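Local coordinates for PAC2 family protein (Mycobacterium tuberculosis, PDB 2WAM), which is of unknown function, a PAC2-family member belonging to a gene family duplicated in actinobacteria, at residues Pro46-Leu51 against Glu157-Ala162; Leu93-Val98 against Tyr134-Ser139; Val185-Pro190 against Lys284-Val289; Ile191-His196 against Val235-His240. All blocks are in the same frame, centred on the assembly; numbering follows the deposited sequence.

Contact 1: residues Pro46-Leu51 against Glu157-Ala162; sequences PGMYEL and ERFITA
M48 and Y49 close on A162 from two directions, and this is the tightly packed half of the contact. The methyl CB of A162 lies 3.8 Å from M48 CG and also 3.8 Å from Y49 CE2, where it meets the edge of the tyrosine ring, near the ring plane, and not a face. M48 has CG anti to its backbone N (chi1 -165°), which sends the thioether across to the helix, its SD 3.9 Å from F159 CA. Farther out, the chain bends and crosses the F159 side chain at about a right angle; the exact place of its terminal methyl is doubtful. M48, Y49, F159 and A162 are all buried.

The outer side, partly open to solvent and partly met by the third subunit, is looser and polar. There R158 extends toward the turn, and its NH2 makes a weak bond to P46 O (3.3 Å, 130° at the hydrogen), the oxygen lying at the guanidinium edge, while G47 O stays 3.6 Å from the same NH2. G47 turns the chain here with a positive phi of 76°. The stronger partner of R158 lies elsewhere: its NH1 forms a salt bridge with E105 of the third subunit.

M48 and Y49 together face Q45, a classic beta bulge at the turn between strands 44-45 and 49-51, and Y49 also packs on P43 of the second subunit. Helix 156-169 thus rests against the margin of the main sheet: F159 meets F101 of strand 94-101 edge-to-face, while I160 turns away to helix 219-229.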
loop_
_atom_site.group_PDB
_atom_site.type_symbol
_atom_site.label_atom_id
_atom_site.label_comp_id
_atom_site.label_asym_id
_atom_site.label_seq_id
_atom_site.Cartn_x
_atom_site.Cartn_y
_atom_site.Cartn_z
ATOM N N PRO A 46 -1.957 -8.069 -4.221
ATOM C CA PRO A 46 -1.014 -7.071 -4.732
ATOM C C PRO A 46 0.434 -7.475 -4.458
ATOM O O PRO A 46 0.803 -7.844 -3.340
ATOM C CB PRO A 46 -1.378 -5.810 -3.954
ATOM C CG PRO A 46 -2.774 -6.068 -3.431
ATOM C CD PRO A 46 -2.841 -7.523 -3.177
ATOM N N GLY A 47 1.247 -7.420 -5.506
ATOM C CA GLY A 47 2.639 -7.787 -5.414
ATOM C C GLY A 47 2.882 -9.285 -5.361
ATOM O O GLY A 47 4.010 -9.711 -5.087
ATOM N N MET A 48 1.846 -10.091 -5.606
ATOM C CA MET A 48 2.030 -11.533 -5.578
ATOM C C MET A 48 1.406 -12.297 -6.750
ATOM O O MET A 48 2.066 -13.135 -7.357
ATOM C CB MET A 48 1.566 -12.126 -4.249
ATOM C CG MET A 48 2.081 -13.542 -4.047
ATOM S SD MET A 48 3.895 -13.633 -4.004
ATOM C CE MET A 48 4.045 -15.155 -4.869
ATOM N N TYR A 49 0.135 -12.029 -7.050
ATOM C CA TYR A 49 -0.521 -12.670 -8.182
ATOM C C TYR A 49 -1.797 -11.970 -8.601
ATOM O O TYR A 49 -2.501 -11.399 -7.771
ATOM C CB TYR A 49 -0.823 -14.146 -7.891
ATOM C CG TYR A 49 -1.870 -14.385 -6.812
ATOM C CD1 TYR A 49 -3.236 -14.355 -7.107
ATOM C CD2 TYR A 49 -1.498 -14.666 -5.509
ATOM C CE1 TYR A 49 -4.195 -14.593 -6.132
ATOM C CE2 TYR A 49 -2.451 -14.896 -4.526
ATOM C CZ TYR A 49 -3.794 -14.859 -4.837
ATOM O OH TYR A 49 -4.725 -15.090 -3.846
ATOM N N GLU A 50 -2.070 -12.019 -9.902
ATOM C CA GLU A 50 -3.364 -11.667 -10.460
ATOM C C GLU A 50 -4.164 -12.933 -10.762
ATOM O O GLU A 50 -3.643 -13.897 -11.338
ATOM C CB GLU A 50 -3.189 -10.911 -11.764
ATOM C CG GLU A 50 -2.667 -9.506 -11.633
ATOM C CD GLU A 50 -3.071 -8.639 -12.822
ATOM O OE1 GLU A 50 -3.762 -9.152 -13.743
ATOM O OE2 GLU A 50 -2.705 -7.441 -12.822
ATOM N N LEU A 51 -5.431 -12.928 -10.377
ATOM C CA LEU A 51 -6.355 -13.973 -10.798
ATOM C C LEU A 51 -6.870 -13.739 -12.207
ATOM O O LEU A 51 -7.147 -12.610 -12.596
ATOM C CB LEU A 51 -7.545 -14.025 -9.853
ATOM C CG LEU A 51 -7.212 -14.702 -8.537
ATOM C CD1 LEU A 51 -8.407 -14.664 -7.620
ATOM C CD2 LEU A 51 -6.747 -16.140 -8.812
ATOM N N GLU A 157 8.246 -17.281 1.727
ATOM C CA GLU A 157 7.159 -17.512 2.664
ATOM C C GLU A 157 5.881 -16.897 2.131
ATOM O O GLU A 157 4.842 -17.558 2.050
ATOM C CB GLU A 157 7.490 -17.001 4.063
ATOM C CG GLU A 157 8.655 -17.745 4.742
ATOM C CD GLU A 157 8.386 -19.232 5.014
ATOM O OE1 GLU A 157 9.352 -19.955 5.315
ATOM O OE2 GLU A 157 7.226 -19.685 4.937
ATOM N N ARG A 158 5.968 -15.634 1.739
ATOM C CA ARG A 158 4.807 -14.958 1.193
ATOM C C ARG A 158 4.259 -15.722 -0.027
ATOM O O ARG A 158 3.056 -15.941 -0.157
ATOM C CB ARG A 158 5.164 -13.517 0.848
ATOM C CG ARG A 158 3.977 -12.636 0.571
ATOM C CD ARG A 158 4.377 -11.195 0.689
ATOM N NE ARG A 158 3.729 -10.392 -0.334
ATOM C CZ ARG A 158 4.166 -9.205 -0.734
ATOM N NH1 ARG A 158 5.255 -8.681 -0.192
ATOM N NH2 ARG A 158 3.508 -8.546 -1.680
ATOM N N PHE A 159 5.165 -16.139 -0.902
ATOM C CA PHE A 159 4.832 -16.912 -2.086
ATOM C C PHE A 159 4.132 -18.226 -1.747
ATOM O O PHE A 159 3.047 -18.510 -2.262
ATOM C CB PHE A 159 6.099 -17.180 -2.912
ATOM C CG PHE A 159 5.898 -18.172 -4.019
ATOM C CD1 PHE A 159 6.574 -19.391 -4.009
ATOM C CD2 PHE A 159 5.019 -17.906 -5.052
ATOM C CE1 PHE A 159 6.390 -20.307 -5.015
ATOM C CE2 PHE A 159 4.822 -18.821 -6.066
ATOM C CZ PHE A 159 5.515 -20.024 -6.054
ATOM N N ILE A 160 4.758 -19.022 -0.883
ATOM C CA ILE A 160 4.190 -20.295 -0.453
ATOM C C ILE A 160 2.797 -20.144 0.185
ATOM O O ILE A 160 1.870 -20.898 -0.124
ATOM C CB ILE A 160 5.131 -21.016 0.510
ATOM C CG1 ILE A 160 6.357 -21.540 -0.247
ATOM C CG2 ILE A 160 4.410 -22.162 1.197
ATOM C CD1 ILE A 160 7.569 -21.757 0.642
ATOM N N THR A 161 2.641 -19.158 1.059
ATOM C CA THR A 161 1.343 -18.902 1.658
ATOM C C THR A 161 0.277 -18.635 0.595
ATOM O O THR A 161 -0.816 -19.209 0.648
ATOM C CB THR A 161 1.402 -17.728 2.636
ATOM O OG1 THR A 161 2.191 -18.103 3.767
ATOM C CG2 THR A 161 0.007 -17.347 3.092
ATOM N N ALA A 162 0.595 -17.771 -0.365
ATOM C CA ALA A 162 -0.315 -17.497 -1.471
ATOM C C ALA A 162 -0.723 -18.772 -2.233
ATOM O O ALA A 162 -1.889 -18.941 -2.555
ATOM C CB ALA A 162 0.281 -16.456 -2.423
#

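Contact 2: residues Leu93-Val98 against Tyr134-Ser139; sequences LDTELV and YALRDS
E96 and A135 form the firm centre of an antiparallel strand pair, the segments running at 157°. Their two backbone bonds are short: E96 N to A135 O is 2.8 Å and A135 N to E96 O is 2.7 Å, as expected of a hydrogen-bonded pair. L97 faces Y134 in the next, non-hydrogen-bonded pair, and L97 CD1 comes 3.8 Å from Y134 CE2, oblique to the ring. T95 CG2, anti to the backbone N, comes 3.4 Å from Y134 CD2, again oblique to the ring, while T95 OG1 lies beside L136. On the A135 face, V98 CG2 packs 3.6 Å from A135 CB. At the other end the L93 side chain packs through CB on L136 CD2 and through CD2 on D138 CA.

Farther out, the tyrosine is positioned by its hydroxyl, which bonds E130, and by K90 of helix 81-92; L89 of the same helix meets L136. Strand 143-148 lies on the other flank of 131-137.

Toward L93 the pairing weakens, and R137 N makes only a weak bond to D94 O, 3.4 Å. A water takes over beyond it: it accepts from D94 N at 2.9 Å and donates to R137 O at 2.7 Å.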
loop_
_atom_site.group_PDB
_atom_site.type_symbol
_atom_site.label_atom_id
_atom_site.label_comp_id
_atom_site.label_asym_id
_atom_site.label_seq_id
_atom_site.Cartn_x
_atom_site.Cartn_y
_atom_site.Cartn_z
ATOM N N LEU A 93 -2.408 -30.754 -23.309
ATOM C CA LEU A 93 -3.741 -30.697 -22.699
ATOM C C LEU A 93 -4.353 -29.301 -22.713
ATOM O O LEU A 93 -3.633 -28.306 -22.800
ATOM C CB LEU A 93 -3.670 -31.208 -21.273
ATOM C CG LEU A 93 -3.371 -32.702 -21.164
ATOM C CD1 LEU A 93 -3.044 -33.034 -19.739
ATOM C CD2 LEU A 93 -4.542 -33.562 -21.680
ATOM N N ASP A 94 -5.680 -29.229 -22.642
ATOM C CA ASP A 94 -6.376 -27.943 -22.558
ATOM C C ASP A 94 -5.913 -27.177 -21.323
ATOM O O ASP A 94 -6.005 -27.676 -20.206
ATOM C CB ASP A 94 -7.895 -28.140 -22.509
ATOM C CG ASP A 94 -8.507 -28.411 -23.889
ATOM O OD1 ASP A 94 -7.760 -28.365 -24.895
ATOM O OD2 ASP A 94 -9.739 -28.669 -23.965
ATOM N N THR A 95 -5.427 -25.958 -21.524
ATOM C CA THR A 95 -4.815 -25.191 -20.440
ATOM C C THR A 95 -5.446 -23.822 -20.258
ATOM O O THR A 95 -5.569 -23.059 -21.214
ATOM C CB THR A 95 -3.323 -24.959 -20.713
ATOM O OG1 THR A 95 -2.626 -26.209 -20.693
ATOM C CG2 THR A 95 -2.740 -24.051 -19.663
ATOM N N GLU A 96 -5.839 -23.508 -19.031
ATOM C CA GLU A 96 -6.344 -22.177 -18.694
ATOM C C GLU A 96 -5.504 -21.548 -17.592
ATOM O O GLU A 96 -5.142 -22.208 -16.620
ATOM C CB GLU A 96 -7.790 -22.249 -18.215
ATOM C CG GLU A 96 -8.837 -22.040 -19.285
ATOM C CD GLU A 96 -10.240 -21.992 -18.688
ATOM O OE1 GLU A 96 -11.019 -22.941 -18.926
ATOM O OE2 GLU A 96 -10.554 -21.017 -17.961
ATOM N N LEU A 97 -5.209 -20.264 -17.729
ATOM C CA LEU A 97 -4.519 -19.540 -16.665
ATOM C C LEU A 97 -5.457 -19.284 -15.477
ATOM O O LEU A 97 -6.607 -18.857 -15.640
ATOM C CB LEU A 97 -3.967 -18.225 -17.191
ATOM C CG LEU A 97 -3.106 -17.415 -16.231
ATOM C CD1 LEU A 97 -1.774 -18.108 -16.003
ATOM C CD2 LEU A 97 -2.902 -16.048 -16.821
ATOM N N VAL A 98 -4.969 -19.569 -14.279
ATOM C CA VAL A 98 -5.743 -19.296 -13.084
ATOM C C VAL A 98 -5.145 -18.103 -12.353
ATOM O O VAL A 98 -5.874 -17.223 -11.919
ATOM C CB VAL A 98 -5.822 -20.525 -12.153
ATOM C CG1 VAL A 98 -6.431 -20.139 -10.778
ATOM C CG2 VAL A 98 -6.604 -21.640 -12.836
ATOM N N TYR A 134 -1.817 -22.833 -13.486
ATOM C CA TYR A 134 -2.740 -23.243 -14.559
ATOM C C TYR A 134 -3.803 -24.263 -14.137
ATOM O O TYR A 134 -3.578 -25.080 -13.247
ATOM C CB TYR A 134 -1.964 -23.861 -15.724
ATOM C CG TYR A 134 -0.961 -22.940 -16.362
ATOM C CD1 TYR A 134 0.381 -23.008 -16.024
ATOM C CD2 TYR A 134 -1.355 -22.002 -17.307
ATOM C CE1 TYR A 134 1.308 -22.172 -16.604
ATOM C CE2 TYR A 134 -0.439 -21.165 -17.892
ATOM C CZ TYR A 134 0.899 -21.257 -17.539
ATOM O OH TYR A 134 1.821 -20.417 -18.120
ATOM N N ALA A 135 -4.957 -24.208 -14.799
ATOM C CA ALA A 135 -5.957 -25.279 -14.746
ATOM C C ALA A 135 -5.903 -26.062 -16.048
ATOM O O ALA A 135 -5.965 -25.485 -17.120
ATOM C CB ALA A 135 -7.343 -24.719 -14.539
ATOM N N LEU A 136 -5.779 -27.376 -15.944
ATOM C CA LEU A 136 -5.745 -28.247 -17.107
ATOM C C LEU A 136 -6.830 -29.323 -16.993
ATOM O O LEU A 136 -7.455 -29.480 -15.946
ATOM C CB LEU A 136 -4.370 -28.919 -17.239
ATOM C CG LEU A 136 -3.128 -28.062 -17.504
ATOM C CD1 LEU A 136 -2.694 -27.357 -16.240
ATOM C CD2 LEU A 136 -1.969 -28.919 -18.032
ATOM N N ARG A 137 -7.045 -30.064 -18.076
ATOM C CA ARG A 137 -7.900 -31.242 -18.041
ATOM C C ARG A 137 -7.181 -32.397 -18.707
ATOM O O ARG A 137 -6.583 -32.231 -19.768
ATOM C CB ARG A 137 -9.238 -30.992 -18.736
ATOM C CG ARG A 137 -9.877 -29.663 -18.393
ATOM C CD ARG A 137 -11.185 -29.490 -19.125
ATOM N NE ARG A 137 -12.286 -30.030 -18.342
ATOM C CZ ARG A 137 -13.355 -30.613 -18.866
ATOM N NH1 ARG A 137 -13.460 -30.751 -20.183
ATOM N NH2 ARG A 137 -14.309 -31.071 -18.068
ATOM N N ASP A 138 -7.234 -33.567 -18.079
ATOM C CA ASP A 138 -6.604 -34.754 -18.642
ATOM C C ASP A 138 -7.453 -35.361 -19.763
ATOM O O ASP A 138 -8.487 -34.808 -20.138
ATOM C CB ASP A 138 -6.305 -35.784 -17.551
ATOM C CG ASP A 138 -7.543 -36.505 -17.066
ATOM O OD1 ASP A 138 -7.390 -37.383 -16.190
ATOM O OD2 ASP A 138 -8.660 -36.202 -17.556
ATOM N N SER A 139 -7.023 -36.504 -20.284
ATOM C CA SER A 139 -7.604 -37.022 -21.516
ATOM C C SER A 139 -9.077 -37.422 -21.401
ATOM O O SER A 139 -9.734 -37.642 -22.416
ATOM C CB SER A 139 -6.766 -38.163 -22.076
ATOM O OG SER A 139 -5.442 -37.734 -22.350
HETATM O O HOH W 1 -7.367 -31.518 -22.228
#

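Contact 3: residues Val185-Pro190 against Lys284-Val289; sequences VPHTRP and KIDEQV
H187, D286 and I285 carry this contact, in which a loop meets the last turns of helix 272-289. The histidine has by far the largest share, its ring held at one edge and on both faces. At the edge, H187 NE2 donates to D286 OD1 over 2.6 Å with 162° at the hydrogen; the oxygen lies in the ring plane and is met nearly along its C-O axis. The carboxylate plane is turned 37° from that of the imidazole, so the two groups are not coplanar.

I285 supplies one face. Its methyl CG2 sits 3.5 Å from the ring centroid and only 11° off the normal, a well-centred CH-pi contact. On the other face, offset toward the rim, comes T188 CG2 from the histidine's own turn. V289 CG2 adds a looser touch, 4.0 Å from H187 CE1.

The turn and the first torsion together place the ring. H187 and T188 are the central residues of a type I turn from P186 to R189, and H187 CG, standing between the backbone N and the carbonyl carbon, directs the imidazole to the helix.

Outside the two segments, H187 ND1 bonds the hydroxyl of Y244, and T188 OG1 is taken by E303. Both imidazole nitrogens therefore have partners, which fixes the rotation of a buried ring. The donor role of NE2 toward D286 would favour the tautomer with its proton there, and the bond ties the loop to the helix by a directional link as well as by apolar packing.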
loop_
_atom_site.group_PDB
_atom_site.type_symbol
_atom_site.label_atom_id
_atom_site.label_comp_id
_atom_site.label_asym_id
_atom_site.label_seq_id
_atom_site.Cartn_x
_atom_site.Cartn_y
_atom_site.Cartn_z
ATOM N N VAL A 185 24.466 -42.947 -12.493
ATOM C CA VAL A 185 23.659 -44.013 -13.098
ATOM C C VAL A 185 23.755 -43.917 -14.616
ATOM O O VAL A 185 23.949 -42.836 -15.153
ATOM C CB VAL A 185 22.157 -43.931 -12.691
ATOM C CG1 VAL A 185 21.945 -44.396 -11.254
ATOM C CG2 VAL A 185 21.606 -42.520 -12.897
ATOM N N PRO A 186 23.619 -45.050 -15.313
ATOM C CA PRO A 186 23.741 -45.035 -16.775
ATOM C C PRO A 186 22.411 -44.699 -17.427
ATOM O O PRO A 186 21.359 -45.029 -16.886
ATOM C CB PRO A 186 24.095 -46.489 -17.114
ATOM C CG PRO A 186 23.988 -47.269 -15.811
ATOM C CD PRO A 186 23.325 -46.396 -14.803
ATOM N N HIS A 187 22.451 -44.066 -18.592
ATOM C CA HIS A 187 21.223 -43.820 -19.338
ATOM C C HIS A 187 20.668 -45.127 -19.904
ATOM O O HIS A 187 19.594 -45.144 -20.507
ATOM C CB HIS A 187 21.476 -42.825 -20.471
ATOM C CG HIS A 187 22.244 -43.400 -21.617
ATOM N ND1 HIS A 187 23.621 -43.392 -21.670
ATOM C CD2 HIS A 187 21.828 -44.012 -22.752
ATOM C CE1 HIS A 187 24.019 -43.972 -22.787
ATOM N NE2 HIS A 187 22.951 -44.356 -23.463
ATOM N N THR A 188 21.409 -46.216 -19.702
ATOM C CA THR A 188 21.077 -47.516 -20.293
ATOM C C THR A 188 20.382 -48.454 -19.320
ATOM O O THR A 188 20.198 -49.634 -19.611
ATOM C CB THR A 188 22.330 -48.240 -20.800
ATOM O OG1 THR A 188 23.336 -48.194 -19.782
ATOM C CG2 THR A 188 22.855 -47.595 -22.076
ATOM N N ARG A 189 19.999 -47.927 -18.169
ATOM C CA ARG A 189 19.273 -48.710 -17.183
ATOM C C ARG A 189 18.009 -47.989 -16.759
ATOM O O ARG A 189 17.923 -46.774 -16.878
ATOM C CB ARG A 189 20.158 -48.968 -15.977
ATOM C CG ARG A 189 21.395 -49.770 -16.313
ATOM C CD ARG A 189 21.046 -51.177 -16.745
ATOM N NE ARG A 189 22.247 -52.002 -16.819
ATOM C CZ ARG A 189 22.954 -52.212 -17.925
ATOM N NH1 ARG A 189 22.584 -51.669 -19.076
ATOM N NH2 ARG A 189 24.032 -52.980 -17.879
ATOM N N PRO A 190 17.024 -48.741 -16.250
ATOM C CA PRO A 190 15.738 -48.159 -15.854
ATOM C C PRO A 190 15.903 -46.902 -15.001
ATOM O O PRO A 190 16.764 -46.839 -14.117
ATOM C CB PRO A 190 15.090 -49.277 -15.038
ATOM C CG PRO A 190 15.670 -50.522 -15.597
ATOM C CD PRO A 190 17.091 -50.182 -15.955
ATOM N N LYS A 284 20.311 -40.900 -29.815
ATOM C CA LYS A 284 21.435 -40.007 -30.100
ATOM C C LYS A 284 22.557 -40.187 -29.079
ATOM O O LYS A 284 23.740 -40.138 -29.419
ATOM C CB LYS A 284 20.981 -38.549 -30.127
ATOM C CG LYS A 284 20.007 -38.228 -31.254
ATOM C CD LYS A 284 20.710 -37.697 -32.502
ATOM C CE LYS A 284 19.704 -37.099 -33.487
ATOM N NZ LYS A 284 18.602 -36.343 -32.812
ATOM N N ILE A 285 22.175 -40.416 -27.828
ATOM C CA ILE A 285 23.144 -40.650 -26.764
ATOM C C ILE A 285 23.899 -41.967 -26.940
ATOM O O ILE A 285 25.096 -42.030 -26.673
ATOM C CB ILE A 285 22.472 -40.629 -25.379
ATOM C CG1 ILE A 285 21.838 -39.272 -25.131
ATOM C CG2 ILE A 285 23.476 -40.929 -24.280
ATOM C CD1 ILE A 285 21.119 -39.200 -23.831
ATOM N N ASP A 286 23.210 -43.022 -27.368
ATOM C CA ASP A 286 23.890 -44.294 -27.590
ATOM C C ASP A 286 24.920 -44.112 -28.689
ATOM O O ASP A 286 26.091 -44.447 -28.514
ATOM C CB ASP A 286 22.910 -45.407 -27.958
ATOM C CG ASP A 286 22.058 -45.841 -26.788
ATOM O OD1 ASP A 286 22.499 -45.657 -25.637
ATOM O OD2 ASP A 286 20.942 -46.359 -27.017
ATOM N N GLU A 287 24.473 -43.564 -29.816
ATOM C CA GLU A 287 25.352 -43.288 -30.945
ATOM C C GLU A 287 26.600 -42.525 -30.504
ATOM O O GLU A 287 27.724 -42.853 -30.899
ATOM C CB GLU A 287 24.609 -42.506 -32.026
ATOM C CG GLU A 287 24.230 -43.327 -33.248
ATOM C CD GLU A 287 23.698 -42.464 -34.383
ATOM O OE1 GLU A 287 22.668 -41.794 -34.151
ATOM O OE2 GLU A 287 24.303 -42.458 -35.492
ATOM N N GLN A 288 26.385 -41.513 -29.673
ATOM C CA GLN A 288 27.439 -40.610 -29.244
ATOM C C GLN A 288 28.395 -41.285 -28.278
ATOM O O GLN A 288 29.603 -41.036 -28.305
ATOM C CB GLN A 288 26.808 -39.402 -28.564
ATOM C CG GLN A 288 27.592 -38.125 -28.691
ATOM C CD GLN A 288 26.741 -36.916 -28.393
ATOM O OE1 GLN A 288 25.949 -36.926 -27.452
ATOM N NE2 GLN A 288 26.886 -35.867 -29.201
ATOM N N VAL A 289 27.852 -42.138 -27.417
ATOM C CA VAL A 289 28.657 -42.822 -26.416
ATOM C C VAL A 289 29.438 -43.963 -27.056
ATOM O O VAL A 289 30.556 -44.272 -26.643
ATOM C CB VAL A 289 27.790 -43.337 -25.249
ATOM C CG1 VAL A 289 28.600 -44.218 -24.320
ATOM C CG2 VAL A 289 27.199 -42.167 -24.474
#

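Contact 4: residues Ile191-His196 against Val235-His240; sequences ITMTAH and VGFTVH
M193 to H196 run antiparallel to V235 to H240, with segment axes 4.6 Å apart and at 167°, T194-T238 and H196-G236 forming the hydrogen-bonded pairs (T194 N to T238 O, 2.8 Å) and a bond from H240 N to T192 O extending the pairing.

On one face M193, A195, F237 and V239 gather. The M193 side chain crosses those of F237 and V239: SD packs 3.9 Å from F237 CB, and at 5.0 Å from the ring centroid of F237 the same SD makes an oblique Met-aromatic contact. Its bent end places CE 3.5 Å from V239 CB. A195 CB meets F237 CE2 obliquely.

The other face is more polar. The H196 ring lies over G236, whose CA is 3.8 Å from the ring centroid, 20° off its normal; with no side chain at G236 the ring can lie close to the backbone. In the ring plane, H196 NE2 makes a weak bond with T238 OG1 (3.4 Å), so ND1 has the firmer partner, E224. At the far end T192 OG1 and H240 ND1 are linked at 2.9 Å, a bond at the ring edge. T192 OG1 stands between its backbone N and carbonyl carbon (chi1 50°), which turns it toward the imidazole.

This is the edge of a mixed beta sheet within the chain: strand 193-197 is added antiparallel beside 234-242, and helix 251-265 packs on the F237 and V239 face, as in layered alpha/beta folds.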
loop_
_atom_site.group_PDB
_atom_site.type_symbol
_atom_site.label_atom_id
_atom_site.label_comp_id
_atom_site.label_asym_id
_atom_site.label_seq_id
_atom_site.Cartn_x
_atom_site.Cartn_y
_atom_site.Cartn_z
ATOM N N ILE A 191 15.079 -45.899 -15.284
ATOM C CA ILE A 191 15.147 -44.649 -14.561
ATOM C C ILE A 191 14.615 -44.832 -13.149
ATOM O O ILE A 191 13.503 -45.311 -12.958
ATOM C CB ILE A 191 14.349 -43.559 -15.271
ATOM C CG1 ILE A 191 15.089 -43.099 -16.526
ATOM C CG2 ILE A 191 14.075 -42.385 -14.325
ATOM C CD1 ILE A 191 14.309 -42.077 -17.336
ATOM N N THR A 192 15.420 -44.462 -12.159
ATOM C CA THR A 192 15.011 -44.600 -10.772
ATOM C C THR A 192 14.611 -43.251 -10.222
ATOM O O THR A 192 14.783 -42.224 -10.879
ATOM C CB THR A 192 16.117 -45.235 -9.894
ATOM O OG1 THR A 192 17.357 -44.554 -10.101
ATOM C CG2 THR A 192 16.299 -46.704 -10.255
ATOM N N MET A 193 14.100 -43.250 -9.001
ATOM C CA MET A 193 13.400 -42.087 -8.493
ATOM C C MET A 193 13.297 -42.160 -6.980
ATOM O O MET A 193 13.058 -43.234 -6.430
ATOM C CB MET A 193 12.012 -42.102 -9.109
ATOM C CG MET A 193 11.192 -40.875 -8.907
ATOM S SD MET A 193 9.804 -40.994 -10.031
ATOM C CE MET A 193 10.567 -40.372 -11.526
ATOM N N THR A 194 13.491 -41.036 -6.298
ATOM C CA THR A 194 13.268 -41.026 -4.853
ATOM C C THR A 194 11.971 -40.301 -4.454
ATOM O O THR A 194 11.817 -39.096 -4.645
ATOM C CB THR A 194 14.499 -40.542 -4.025
ATOM O OG1 THR A 194 14.557 -39.116 -3.990
ATOM C CG2 THR A 194 15.775 -41.078 -4.599
ATOM N N ALA A 195 11.048 -41.075 -3.898
ATOM C CA ALA A 195 9.728 -40.602 -3.528
ATOM C C ALA A 195 9.712 -40.065 -2.107
ATOM O O ALA A 195 10.413 -40.570 -1.236
ATOM C CB ALA A 195 8.735 -41.740 -3.656
ATOM N N HIS A 196 8.907 -39.034 -1.881
ATOM C CA HIS A 196 8.630 -38.559 -0.530
ATOM C C HIS A 196 7.152 -38.211 -0.370
ATOM O O HIS A 196 6.479 -37.824 -1.330
ATOM C CB HIS A 196 9.544 -37.389 -0.113
ATOM C CG HIS A 196 9.906 -36.465 -1.231
ATOM N ND1 HIS A 196 9.437 -35.171 -1.306
ATOM C CD2 HIS A 196 10.702 -36.641 -2.313
ATOM C CE1 HIS A 196 9.927 -34.591 -2.384
ATOM N NE2 HIS A 196 10.694 -35.462 -3.017
ATOM N N VAL A 235 2.994 -35.192 -1.870
ATOM C CA VAL A 235 3.888 -36.213 -2.378
ATOM C C VAL A 235 4.833 -35.572 -3.393
ATOM O O VAL A 235 4.523 -34.541 -3.989
ATOM C CB VAL A 235 3.120 -37.455 -2.932
ATOM C CG1 VAL A 235 1.944 -37.046 -3.766
ATOM C CG2 VAL A 235 4.035 -38.361 -3.709
ATOM N N GLY A 236 6.011 -36.162 -3.544
ATOM C CA GLY A 236 7.060 -35.550 -4.325
ATOM C C GLY A 236 7.933 -36.611 -4.939
ATOM O O GLY A 236 8.216 -37.633 -4.324
ATOM N N PHE A 237 8.355 -36.369 -6.169
ATOM C CA PHE A 237 9.187 -37.321 -6.880
ATOM C C PHE A 237 10.436 -36.644 -7.403
ATOM O O PHE A 237 10.371 -35.642 -8.105
ATOM C CB PHE A 237 8.400 -37.968 -8.017
ATOM C CG PHE A 237 7.180 -38.681 -7.557
ATOM C CD1 PHE A 237 5.924 -38.134 -7.766
ATOM C CD2 PHE A 237 7.285 -39.893 -6.887
ATOM C CE1 PHE A 237 4.778 -38.797 -7.330
ATOM C CE2 PHE A 237 6.161 -40.562 -6.445
ATOM C CZ PHE A 237 4.896 -40.012 -6.670
ATOM N N THR A 238 11.580 -37.193 -7.040
ATOM C CA THR A 238 12.843 -36.671 -7.500
ATOM C C THR A 238 13.481 -37.721 -8.393
ATOM O O THR A 238 13.917 -38.772 -7.929
ATOM C CB THR A 238 13.748 -36.354 -6.323
ATOM O OG1 THR A 238 13.076 -35.435 -5.450
ATOM C CG2 THR A 238 15.043 -35.743 -6.815
ATOM N N VAL A 239 13.502 -37.439 -9.686
ATOM C CA VAL A 239 13.975 -38.394 -10.677
ATOM C C VAL A 239 15.510 -38.346 -10.793
ATOM O O VAL A 239 16.124 -37.287 -10.604
ATOM C CB VAL A 239 13.253 -38.182 -12.045
ATOM C CG1 VAL A 239 13.417 -36.736 -12.565
ATOM C CG2 VAL A 239 13.712 -39.186 -13.069
ATOM N N HIS A 240 16.125 -39.494 -11.074
ATOM C CA HIS A 240 17.581 -39.569 -11.179
ATOM C C HIS A 240 18.073 -39.471 -12.616
ATOM O O HIS A 240 17.700 -40.273 -13.466
ATOM C CB HIS A 240 18.101 -40.848 -10.528
ATOM C CG HIS A 240 17.772 -40.957 -9.072
ATOM N ND1 HIS A 240 17.262 -42.104 -8.507
ATOM C CD2 HIS A 240 17.867 -40.054 -8.068
ATOM C CE1 HIS A 240 17.065 -41.907 -7.216
ATOM N NE2 HIS A 240 17.424 -40.671 -6.924
#

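The contacts fall into two nested groups along the chain: contact 2 lies inside the loop closed by contact 1, and contact 4 inside that closed by contact 3, the second group following. Contacts 1, 2 and 4 reach the nine-stranded mixed sheet. The first two adjoin through strands 49-51 and 94-101, where L51 CD2 lies 3.4 Å from V98 O, whereas contact 4 is near the sheet's other margin, its centre about 28 Å from that of contact 1. Contact 3 lies beyond, its centre about 20 Å from that of contact 4, adjoining it in sequence. The third subunit meets contact 1 on its helix and contact 4 at H196; the second packs on strand 49-51.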